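Local coordinates for protein copper-containing nitrite reductase (Thermus scotoductus, PDB 6HBE) that probably reduces nitrite to nitric oxide with electrons from cytochrome c, working as a copper-containing homotrimer, at residues Y113-G118 and M123-G128. Residues are numbered along the deposited sequence; the frame is centred on the assembly and turned at random.
Sequences YHCAPG and MAHTMG. With CU (copper (II) ion), chain N; CU (copper (II) ion), chain M.
Pro117 lays its CG over the middle of the His125 imidazole, 3.8 Å from the ring centroid and only 12° off the normal, a CH-pi contact that covers one face of a copper ligand. The same imidazole and Cys115 meet through the type 1 copper: His125 ND1 binds the ion at 2.0 Å and Cys115 SG at 2.1 Å. CB of Cys115 faces the helix that carries His125, and SG, swung opposite the backbone N (chi1 -168°), reaches the copper obliquely beside the His125 ring. His75 and Gln130 complete this site, while a hydrogen bond from NE2 to Glu385 and stacking with Phe44 further fix the His125 ring.

His114, the residue before Cys115, serves a different metal. His114 NE2 binds the type 2 copper at 2.0 Å, together with a water, His80 and His267 of a neighbouring subunit. At the far side of the ring, His114 ND1 donates to Cys115 O over 3.0 Å, with the acceptor close to the imidazole plane but the donor well above the carbonyl plane; this bond restrains rotation of the ring. Thr126 OG1, hydrogen-bonded to Ile122 O within its own helix, lies obliquely beside this imidazole, 3.5 Å from Cys115 O.

Consecutive His and Cys ligands exemplify the linkage of copper nitrite reductases, a short covalent path along which electrons can pass from type 1 to type 2 copper. The pair sits where strand 109-114 runs out into a loop; helix 120-126 packs against that loop, and strand 131-137 returns alongside strand 109-114, antiparallel to it.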
loop_
_atom_site.group_PDB
_atom_site.type_symbol
_atom_site.label_atom_id
_atom_site.label_comp_id
_atom_site.label_asym_id
_atom_site.label_seq_id
_atom_site.Cartn_x
_atom_site.Cartn_y
_atom_site.Cartn_z
ATOM N N TYR C 113 12.215 -17.995 7.299
ATOM C CA TYR C 113 11.686 -19.312 6.916
ATOM C C TYR C 113 10.171 -19.234 7.047
ATOM O O TYR C 113 9.666 -18.383 7.785
ATOM C CB TYR C 113 12.316 -20.488 7.743
ATOM C CG TYR C 113 11.877 -20.596 9.196
ATOM C CD1 TYR C 113 10.626 -21.152 9.524
ATOM C CD2 TYR C 113 12.700 -20.171 10.242
ATOM C CE1 TYR C 113 10.218 -21.270 10.835
ATOM C CE2 TYR C 113 12.277 -20.283 11.571
ATOM C CZ TYR C 113 11.033 -20.827 11.853
ATOM O OH TYR C 113 10.538 -20.939 13.136
ATOM N N HIS C 114 9.450 -20.089 6.322
ATOM C CA HIS C 114 7.987 -20.041 6.295
ATOM C C HIS C 114 7.417 -21.320 5.688
ATOM O O HIS C 114 8.143 -22.107 5.086
ATOM C CB HIS C 114 7.478 -18.791 5.494
ATOM C CG HIS C 114 7.954 -18.724 4.069
ATOM N ND1 HIS C 114 7.289 -19.353 3.037
ATOM C CD2 HIS C 114 9.013 -18.101 3.503
ATOM C CE1 HIS C 114 7.932 -19.155 1.902
ATOM N NE2 HIS C 114 8.955 -18.359 2.140
ATOM N N CYS C 115 6.123 -21.527 5.834
ATOM C CA CYS C 115 5.497 -22.719 5.293
ATOM C C CYS C 115 5.507 -22.655 3.758
ATOM O O CYS C 115 5.347 -21.573 3.185
ATOM C CB CYS C 115 4.040 -22.871 5.772
ATOM S SG CYS C 115 3.312 -24.520 5.395
ATOM N N ALA C 116 5.674 -23.815 3.113
ATOM C CA ALA C 116 5.607 -23.925 1.658
ATOM C C ALA C 116 4.999 -25.285 1.249
ATOM O O ALA C 116 5.718 -26.187 0.813
ATOM C CB ALA C 116 7.004 -23.737 1.078
ATOM N N PRO C 117 3.666 -25.438 1.383
ATOM C CA PRO C 117 2.998 -26.612 0.796
ATOM C C PRO C 117 3.324 -26.720 -0.686
ATOM O O PRO C 117 3.550 -27.833 -1.182
ATOM C CB PRO C 117 1.508 -26.337 1.029
ATOM C CG PRO C 117 1.445 -25.148 1.964
ATOM C CD PRO C 117 2.694 -24.389 1.768
ATOM N N GLY C 118 3.417 -25.554 -1.353
ATOM C CA GLY C 118 3.628 -25.434 -2.779
ATOM C C GLY C 118 2.510 -24.580 -3.348
ATOM O O GLY C 118 1.427 -24.443 -2.742
ATOM N N MET C 123 1.679 -18.686 -0.272
ATOM C CA MET C 123 1.143 -17.357 0.084
ATOM C C MET C 123 0.027 -17.471 1.107
ATOM O O MET C 123 0.060 -16.760 2.141
ATOM C CB MET C 123 0.652 -16.599 -1.174
ATOM C CG MET C 123 1.774 -16.229 -2.152
ATOM S SD MET C 123 2.392 -17.579 -3.217
ATOM C CE MET C 123 1.052 -17.722 -4.406
ATOM N N ALA C 124 -0.904 -18.422 0.912
ATOM C CA ALA C 124 -2.065 -18.506 1.824
ATOM C C ALA C 124 -1.687 -18.926 3.256
ATOM O O ALA C 124 -2.192 -18.350 4.235
ATOM C CB ALA C 124 -3.152 -19.421 1.264
ATOM N N HIS C 125 -0.773 -19.873 3.397
ATOM C CA HIS C 125 -0.343 -20.315 4.754
ATOM C C HIS C 125 0.560 -19.315 5.470
ATOM O O HIS C 125 0.471 -19.158 6.689
ATOM C CB HIS C 125 0.369 -21.676 4.713
ATOM C CG HIS C 125 -0.549 -22.831 4.481
ATOM N ND1 HIS C 125 -0.352 -24.060 5.080
ATOM C CD2 HIS C 125 -1.657 -22.954 3.716
ATOM C CE1 HIS C 125 -1.294 -24.899 4.670
ATOM N NE2 HIS C 125 -2.102 -24.252 3.852
ATOM N N THR C 126 1.464 -18.670 4.739
ATOM C CA THR C 126 2.397 -17.714 5.361
ATOM C C THR C 126 1.628 -16.581 6.033
ATOM O O THR C 126 1.875 -16.219 7.215
ATOM C CB THR C 126 3.431 -17.215 4.350
ATOM O OG1 THR C 126 4.268 -18.311 3.941
ATOM C CG2 THR C 126 4.307 -16.105 4.952
ATOM N N MET C 127 0.626 -16.073 5.352
ATOM C CA MET C 127 -0.193 -14.992 5.938
ATOM C C MET C 127 -1.017 -15.387 7.161
ATOM O O MET C 127 -1.449 -14.507 7.903
ATOM C CB MET C 127 -1.037 -14.265 4.888
ATOM C CG MET C 127 -2.124 -15.047 4.217
ATOM S SD MET C 127 -3.537 -15.334 5.274
ATOM C CE MET C 127 -4.065 -13.764 5.818
ATOM N N GLY C 128 -1.213 -16.692 7.380
ATOM C CA GLY C 128 -1.859 -17.220 8.598
ATOM C C GLY C 128 -0.984 -17.408 9.831
ATOM O O GLY C 128 -1.476 -17.858 10.856
HETATM CU CU CU N . 1.302 -24.564 6.136
HETATM CU CU CU M . 10.232 -17.431 0.896
HETATM O O HOH W 1 10.610 -18.906 -0.319
#